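PDB 3E49: uncharacterized protein DUF849 with a TIM barrel fold from Burkholderia xenovorans LB400, which probably cleaves a beta-keto acid such as 3-keto-5-aminohexanoate, as a zinc-dependent TIM-barrel enzyme of the BKACE family. Local coordinates for residues Tyr229-Leu234 / Ala248-Asn253; Thr20-Pro25 / Glu130-Trp135. All coordinates share one frame; numbering follows the deposited sequence.

Interaction 1: Tyr229-Leu234 / Ala248-Asn253; sequences YVWSIL and AAQGAN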
ATOM      1  N   TYR A 229      -1.672  16.735 -11.991  1.00 30.95           N
ATOM      2  CA  TYR A 229      -0.448  17.081 -11.299  1.00 29.51           C
ATOM      3  C   TYR A 229       0.743  16.469 -12.002  1.00 28.36           C
ATOM      4  O   TYR A 229       0.595  15.490 -12.752  1.00 28.53           O
ATOM      5  CB  TYR A 229      -0.513  16.673  -9.824  1.00 29.65           C
ATOM      6  CG  TYR A 229      -0.153  15.243  -9.498  1.00 30.92           C
ATOM      7  CD1 TYR A 229      -1.022  14.201  -9.788  1.00 32.98           C
ATOM      8  CD2 TYR A 229       1.043  14.944  -8.855  1.00 29.55           C
ATOM      9  CE1 TYR A 229      -0.688  12.890  -9.483  1.00 25.68           C
ATOM     10  CE2 TYR A 229       1.375  13.657  -8.533  1.00 32.16           C
ATOM     11  CZ  TYR A 229       0.504  12.629  -8.851  1.00 32.72           C
ATOM     12  OH  TYR A 229       0.846  11.352  -8.523  1.00 25.32           O
ATOM     13  N   VAL A 230       1.897  17.116 -11.831  1.00 27.02           N
ATOM     14  CA  VAL A 230       3.180  16.664 -12.346  1.00 25.67           C
ATOM     15  C   VAL A 230       4.018  16.342 -11.105  1.00 25.62           C
ATOM     16  O   VAL A 230       4.230  17.187 -10.235  1.00 26.56           O
ATOM     17  CB  VAL A 230       3.828  17.727 -13.180  1.00 25.33           C
ATOM     18  CG1 VAL A 230       5.209  17.263 -13.690  1.00 28.07           C
ATOM     19  CG2 VAL A 230       2.884  18.059 -14.351  1.00 28.15           C
ATOM     20  N   TRP A 231       4.511  15.124 -11.046  1.00 23.00           N
ATOM     21  CA  TRP A 231       5.188  14.633  -9.857  1.00 22.79           C
ATOM     22  C   TRP A 231       6.695  14.694  -9.925  1.00 23.59           C
ATOM     23  O   TRP A 231       7.296  14.267 -10.915  1.00 23.78           O
ATOM     24  CB  TRP A 231       4.739  13.202  -9.675  1.00 23.20           C
ATOM     25  CG  TRP A 231       5.263  12.539  -8.439  1.00 23.45           C
ATOM     26  CD1 TRP A 231       5.537  13.140  -7.246  1.00 24.73           C
ATOM     27  CD2 TRP A 231       5.446  11.136  -8.247  1.00 25.01           C
ATOM     28  NE1 TRP A 231       5.925  12.178  -6.326  1.00 24.85           N
ATOM     29  CE2 TRP A 231       5.882  10.949  -6.926  1.00 23.96           C
ATOM     30  CE3 TRP A 231       5.298  10.015  -9.072  1.00 28.60           C
ATOM     31  CZ2 TRP A 231       6.174   9.677  -6.409  1.00 25.78           C
ATOM     32  CZ3 TRP A 231       5.624   8.751  -8.555  1.00 25.75           C
ATOM     33  CH2 TRP A 231       6.045   8.609  -7.244  1.00 23.94           C
ATOM     34  N   SER A 232       7.320  15.200  -8.847  1.00 21.36           N
ATOM     35  CA  SER A 232       8.766  15.186  -8.776  1.00 19.06           C
ATOM     36  C   SER A 232       9.131  14.647  -7.412  1.00 20.01           C
ATOM     37  O   SER A 232       8.442  14.848  -6.442  1.00 22.12           O
ATOM     38  CB  SER A 232       9.383  16.557  -8.969  1.00 21.89           C
ATOM     39  OG  SER A 232      10.783  16.477  -9.084  1.00 24.52           O
ATOM     40  N   ILE A 233      10.251  13.984  -7.398  1.00 20.76           N
ATOM     41  CA  ILE A 233      10.766  13.351  -6.194  1.00 19.92           C
ATOM     42  C   ILE A 233      12.016  14.050  -5.694  1.00 21.68           C
ATOM     43  O   ILE A 233      12.958  14.291  -6.476  1.00 20.98           O
ATOM     44  CB  ILE A 233      11.106  11.896  -6.520  1.00 21.10           C
ATOM     45  CG1 ILE A 233       9.822  11.042  -6.719  1.00 22.76           C
ATOM     46  CG2 ILE A 233      11.870  11.302  -5.339  1.00 20.58           C
ATOM     47  CD1 ILE A 233       9.138  11.150  -8.057  1.00 36.17           C
ATOM     48  N   LEU A 234      12.053  14.315  -4.372  1.00 22.42           N
ATOM     49  CA  LEU A 234      13.207  14.869  -3.718  1.00 20.00           C
ATOM     50  C   LEU A 234      13.525  13.950  -2.533  1.00 18.85           C
ATOM     51  O   LEU A 234      12.762  13.892  -1.598  1.00 21.42           O
ATOM     52  CB  LEU A 234      12.910  16.250  -3.149  1.00 22.63           C
ATOM     53  CG  LEU A 234      14.063  17.130  -2.655  1.00 22.98           C
ATOM     54  CD1 LEU A 234      13.479  18.424  -2.048  1.00 24.99           C
ATOM     55  CD2 LEU A 234      14.962  16.433  -1.633  1.00 23.93           C
ATOM     56  N   ALA A 248      11.512   7.901 -11.210  1.00 19.10           N
ATOM     57  CA  ALA A 248      11.805   8.052 -12.669  1.00 21.01           C
ATOM     58  C   ALA A 248      11.310   6.817 -13.445  1.00 21.66           C
ATOM     59  O   ALA A 248      10.737   6.921 -14.560  1.00 21.27           O
ATOM     60  CB  ALA A 248      13.314   8.269 -12.900  1.00 21.89           C
ATOM     61  N   ALA A 249      11.460   5.662 -12.798  1.00 22.16           N
ATOM     62  CA  ALA A 249      11.051   4.369 -13.362  1.00 22.27           C
ATOM     63  C   ALA A 249       9.571   4.232 -13.524  1.00 21.67           C
ATOM     64  O   ALA A 249       9.138   3.343 -14.229  1.00 24.11           O
ATOM     65  CB  ALA A 249      11.604   3.195 -12.459  1.00 22.44           C
ATOM     66  N   GLN A 250       8.772   5.098 -12.904  1.00 20.91           N
ATOM     67  CA  GLN A 250       7.363   4.983 -12.993  1.00 22.97           C
ATOM     68  C   GLN A 250       6.734   6.248 -13.505  1.00 23.53           C
ATOM     69  O   GLN A 250       5.587   6.542 -13.211  1.00 25.23           O
ATOM     70  CB  GLN A 250       6.737   4.533 -11.671  1.00 21.88           C
ATOM     71  CG  GLN A 250       6.906   5.501 -10.535  1.00 20.49           C
ATOM     72  CD  GLN A 250       6.484   4.878  -9.220  1.00 23.04           C
ATOM     73  OE1 GLN A 250       5.290   4.874  -8.877  1.00 23.83           O
ATOM     74  NE2 GLN A 250       7.445   4.377  -8.477  1.00 23.85           N
ATOM     75  N   GLY A 251       7.522   7.003 -14.254  1.00 24.30           N
ATOM     76  CA  GLY A 251       7.006   8.189 -14.952  1.00 26.11           C
ATOM     77  C   GLY A 251       7.168   9.521 -14.242  1.00 26.27           C
ATOM     78  O   GLY A 251       6.726  10.539 -14.749  1.00 28.99           O
ATOM     79  N   ALA A 252       7.784   9.528 -13.062  1.00 22.31           N
ATOM     80  CA  ALA A 252       7.942  10.787 -12.345  1.00 22.88           C
ATOM     81  C   ALA A 252       9.159  11.603 -12.834  1.00 21.82           C
ATOM     82  O   ALA A 252      10.017  11.119 -13.597  1.00 22.43           O
ATOM     83  CB  ALA A 252       8.110  10.532 -10.870  1.00 23.44           C
ATOM     84  N   ASN A 253       9.218  12.832 -12.329  1.00 22.34           N
ATOM     85  CA  ASN A 253      10.298  13.752 -12.577  1.00 23.31           C
ATOM     86  C   ASN A 253      11.201  13.736 -11.374  1.00 22.98           C
ATOM     87  O   ASN A 253      10.845  13.157 -10.362  1.00 23.37           O
ATOM     88  CB  ASN A 253       9.708  15.102 -12.891  1.00 23.78           C
ATOM     89  CG  ASN A 253       8.818  15.006 -14.095  1.00 27.47           C
ATOM     90  OD1 ASN A 253       9.306  14.791 -15.213  1.00 26.60           O
ATOM     91  ND2 ASN A 253       7.511  15.093 -13.878  1.00 23.90           N
TER
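Val230 meets Asn253 through its CG1 methyl, which lies 3.2 Å from Asn253 ND2; CG1 reaches it because it stands anti to the backbone N (chi1 178°), beside the carbonyl carbon. At Trp231 the carbonyl O is gripped twice by one residue: Asn253 N donates at 2.8 Å, 17° off the carbonyl plane, while Asn253 ND2 donates to the same oxygen at 3.1 Å from well above that plane and along a more bent path. Ala252 CB packs obliquely against the indole, 3.4 Å from Trp231 CE3. At the ring's edge, near its plane, sits Gln250 OE1, 3.9 Å from Trp231 CZ3, its amide turned 86° to the indole; that oxygen is bonded to Arg218. Ser232 forms the parallel bridge to Asn253, its CA-H pointing at Asn253 O. Ile233 N donates to Asn253 O at 3.1 Å, continuing the parallel pairing, which Ile233 extends to Arg255. With ND2 on Trp231 O and OD1 accepting from Ile9 N, just before strand 10-13, the amide of Asn253 spans the two strands next to 253-256; its rotation is probably fixed, and it adds a side-chain bond beside the two backbone bonds that Asn253 makes with the 229-234 strand.

Interaction 2: Thr20-Pro25 / Glu130-Trp135; sequences TPSMSP and EFAHGW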
ATOM      1  N   THR A  20      25.318  23.959   5.768  1.00 29.72           N
ATOM      2  CA  THR A  20      26.211  25.080   6.085  1.00 29.26           C
ATOM      3  C   THR A  20      27.584  24.926   5.373  1.00 29.72           C
ATOM      4  O   THR A  20      27.998  23.814   5.015  1.00 29.44           O
ATOM      5  CB  THR A  20      26.282  25.317   7.577  1.00 28.33           C
ATOM      6  OG1 THR A  20      27.105  24.329   8.206  1.00 27.71           O
ATOM      7  CG2 THR A  20      24.890  25.334   8.182  1.00 27.84           C
ATOM      8  N   PRO A  21      28.266  26.055   5.073  1.00 29.91           N
ATOM      9  CA  PRO A  21      29.496  26.037   4.281  1.00 30.69           C
ATOM     10  C   PRO A  21      30.624  25.189   4.845  1.00 31.16           C
ATOM     11  O   PRO A  21      31.427  24.626   4.102  1.00 32.62           O
ATOM     12  CB  PRO A  21      29.898  27.531   4.214  1.00 32.01           C
ATOM     13  CG  PRO A  21      28.668  28.288   4.471  1.00 31.93           C
ATOM     14  CD  PRO A  21      27.900  27.429   5.470  1.00 32.63           C
ATOM     15  N   SER A  22      30.672  25.070   6.157  1.00 32.11           N
ATOM     16  CA  SER A  22      31.692  24.242   6.796  1.00 33.55           C
ATOM     17  C   SER A  22      31.493  22.754   6.514  1.00 34.42           C
ATOM     18  O   SER A  22      32.390  21.960   6.728  1.00 37.30           O
ATOM     19  CB  SER A  22      31.699  24.502   8.299  1.00 33.90           C
ATOM     20  OG  SER A  22      32.040  25.859   8.570  1.00 33.95           O
HETATM   21  N   MSE A  23      30.308  22.374   6.056  1.00 32.09           N
HETATM   22  CA  MSE A  23      30.007  20.977   5.758  1.00 30.21           C
HETATM   23  C   MSE A  23      30.624  20.482   4.482  1.00 30.55           C
HETATM   24  O   MSE A  23      30.878  19.288   4.322  1.00 30.33           O
HETATM   25  CB  MSE A  23      28.499  20.791   5.658  1.00 29.43           C
HETATM   26  CG  MSE A  23      27.754  21.186   6.887  1.00 29.56           C
HETATM   27 SE   MSE A  23      25.895  20.683   6.825  0.75 27.34          SE
HETATM   28  CE  MSE A  23      25.476  21.333   8.403  1.00 24.81           C
ATOM     29  N   SER A  24      30.812  21.382   3.518  1.00 31.02           N
ATOM     30  CA  SER A  24      31.390  21.003   2.264  1.00 31.23           C
ATOM     31  C   SER A  24      31.942  22.214   1.596  1.00 32.90           C
ATOM     32  O   SER A  24      31.244  23.236   1.523  1.00 32.53           O
ATOM     33  CB  SER A  24      30.350  20.435   1.332  1.00 31.40           C
ATOM     34  OG  SER A  24      30.890  20.231   0.041  1.00 31.24           O
ATOM     35  N   PRO A  25      33.159  22.094   1.042  1.00 33.72           N
ATOM     36  CA  PRO A  25      33.778  23.218   0.347  1.00 32.67           C
ATOM     37  C   PRO A  25      33.122  23.457  -1.028  1.00 33.41           C
ATOM     38  O   PRO A  25      33.368  24.490  -1.685  1.00 33.82           O
ATOM     39  CB  PRO A  25      35.216  22.753   0.203  1.00 32.71           C
ATOM     40  CG  PRO A  25      35.111  21.289   0.045  1.00 34.40           C
ATOM     41  CD  PRO A  25      34.022  20.902   1.014  1.00 33.60           C
ATOM     42  N   GLU A 130      32.838  20.995  13.931  1.00 49.50           N
ATOM     43  CA  GLU A 130      33.634  22.202  13.786  1.00 50.75           C
ATOM     44  C   GLU A 130      33.111  23.115  12.685  1.00 46.43           C
ATOM     45  O   GLU A 130      32.949  22.682  11.560  1.00 44.91           O
ATOM     46  CB  GLU A 130      35.063  21.794  13.471  1.00 51.38           C
ATOM     47  CG  GLU A 130      35.721  20.975  14.582  1.00 57.21           C
ATOM     48  CD  GLU A 130      37.128  20.543  14.203  1.00 57.78           C
ATOM     49  OE1 GLU A 130      37.884  21.388  13.643  1.00 71.84           O
ATOM     50  OE2 GLU A 130      37.475  19.358  14.462  1.00 72.68           O
ATOM     51  N   PHE A 131      32.894  24.386  13.028  1.00 43.76           N
ATOM     52  CA  PHE A 131      32.325  25.382  12.114  1.00 41.47           C
ATOM     53  C   PHE A 131      33.157  26.672  12.002  1.00 41.91           C
ATOM     54  O   PHE A 131      33.657  27.191  12.993  1.00 42.92           O
ATOM     55  CB  PHE A 131      30.912  25.721  12.575  1.00 39.73           C
ATOM     56  CG  PHE A 131      29.981  24.547  12.540  1.00 39.52           C
ATOM     57  CD1 PHE A 131      29.360  24.171  11.346  1.00 39.75           C
ATOM     58  CD2 PHE A 131      29.741  23.797  13.677  1.00 38.14           C
ATOM     59  CE1 PHE A 131      28.512  23.081  11.302  1.00 35.59           C
ATOM     60  CE2 PHE A 131      28.904  22.705  13.643  1.00 38.47           C
ATOM     61  CZ  PHE A 131      28.295  22.331  12.458  1.00 36.92           C
ATOM     62  N   ALA A 132      33.291  27.170  10.783  1.00 40.79           N
ATOM     63  CA  ALA A 132      34.014  28.394  10.498  1.00 40.93           C
ATOM     64  C   ALA A 132      33.308  29.625  11.027  1.00 41.44           C
ATOM     65  O   ALA A 132      33.963  30.593  11.390  1.00 42.66           O
ATOM     66  CB  ALA A 132      34.204  28.560   9.007  1.00 39.60           C
ATOM     67  N   HIS A 133      31.983  29.626  11.033  1.00 39.47           N
ATOM     68  CA  HIS A 133      31.247  30.798  11.479  1.00 39.35           C
ATOM     69  C   HIS A 133      30.320  30.421  12.574  1.00 38.35           C
ATOM     70  O   HIS A 133      29.761  29.341  12.572  1.00 38.93           O
ATOM     71  CB  HIS A 133      30.453  31.403  10.325  1.00 40.50           C
ATOM     72  CG  HIS A 133      31.271  31.638   9.104  1.00 43.59           C
ATOM     73  ND1 HIS A 133      31.874  32.848   8.833  1.00 48.41           N
ATOM     74  CD2 HIS A 133      31.599  30.814   8.079  1.00 48.22           C
ATOM     75  CE1 HIS A 133      32.540  32.755   7.694  1.00 46.77           C
ATOM     76  NE2 HIS A 133      32.389  31.534   7.216  1.00 48.43           N
ATOM     77  N   GLY A 134      30.118  31.336  13.503  1.00 36.86           N
ATOM     78  CA  GLY A 134      29.262  31.075  14.626  1.00 37.60           C
ATOM     79  C   GLY A 134      27.820  30.791  14.287  1.00 37.56           C
ATOM     80  O   GLY A 134      27.158  30.011  14.993  1.00 39.94           O
ATOM     81  N   TRP A 135      27.325  31.396  13.201  1.00 35.19           N
ATOM     82  CA  TRP A 135      25.921  31.255  12.877  1.00 32.91           C
ATOM     83  C   TRP A 135      25.562  29.803  12.556  1.00 31.20           C
ATOM     84  O   TRP A 135      24.444  29.390  12.779  1.00 30.28           O
ATOM     85  CB  TRP A 135      25.521  32.184  11.703  1.00 32.50           C
ATOM     86  CG  TRP A 135      26.044  31.769  10.372  1.00 32.95           C
ATOM     87  CD1 TRP A 135      27.161  32.210   9.753  1.00 32.66           C
ATOM     88  CD2 TRP A 135      25.456  30.802   9.499  1.00 32.19           C
ATOM     89  NE1 TRP A 135      27.324  31.574   8.556  1.00 34.61           N
ATOM     90  CE2 TRP A 135      26.290  30.697   8.380  1.00 30.05           C
ATOM     91  CE3 TRP A 135      24.300  30.007   9.568  1.00 32.19           C
ATOM     92  CZ2 TRP A 135      26.020  29.840   7.331  1.00 33.84           C
ATOM     93  CZ3 TRP A 135      24.023  29.146   8.511  1.00 32.50           C
ATOM     94  CH2 TRP A 135      24.881  29.064   7.424  1.00 30.47           C
TER
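Ser22 OG accepts a nearly linear hydrogen bond from Ala132 N, 2.9 Å with 176° at the hydrogen. Its chi1 of -62° sets OG anti to the carbonyl carbon, and the hydroxyl comes to 3.5 Å from Ala132 CB. Ser22 CB lies obliquely to the phenyl ring, 3.9 Å from Phe131 CD1, so the serine uses its oxygen on the backbone and its carbon on the ring. Thr20 OG1 approaches that same phenyl at its edge, near the plane, 3.6 Å from Phe131 CE1. The other branch turns to the indole, where Thr20 CG2 lies 3.8 Å from Trp135 CH2. Beside it Pro21 CD packs at 3.6 Å from Trp135 CZ2. Thr20 and Pro21 thus share the six-membered part of the indole, and Thr20 divides its branches between two aromatic rings. Farther out, Glu136 ties these groups together: OE1 is hydrogen-bonded to Thr20 OG1 and OE2 to both Ser22 OG and His133 N. Trp135 NE1 is bonded to Asp58 O, which probably helps hold the indole's orientation from its pyrrole side. The contact joins the loop between strand 10-13 and helix 31-44 to the loop before helix 134-141 and its first turn, and Leu140 also packs on Phe131.

In the fold
Interactions 1 and 2 lie on opposite sides of the chain's centre, with centres 33 Å apart and nearest atoms about 14 Å apart, so they do not touch. Interaction 1 pairs strand 229-235 with the turn and start of strand 253-256; interaction 2 joins a loop to the start of helix 134-141. The zinc, bound by His50, His52 and Glu259, lies at similar range from both: about 12 Å from the side chain of Ser232 and about 14 Å from that of Thr20. Neither contact supplies a metal ligand. Interaction 1 also contributes Tyr229, Trp231 and Gln250 to the pocket holding 2-ethoxyethanol, probably a crystallisation additive, which lies about 4 Å from the Trp231 side chain.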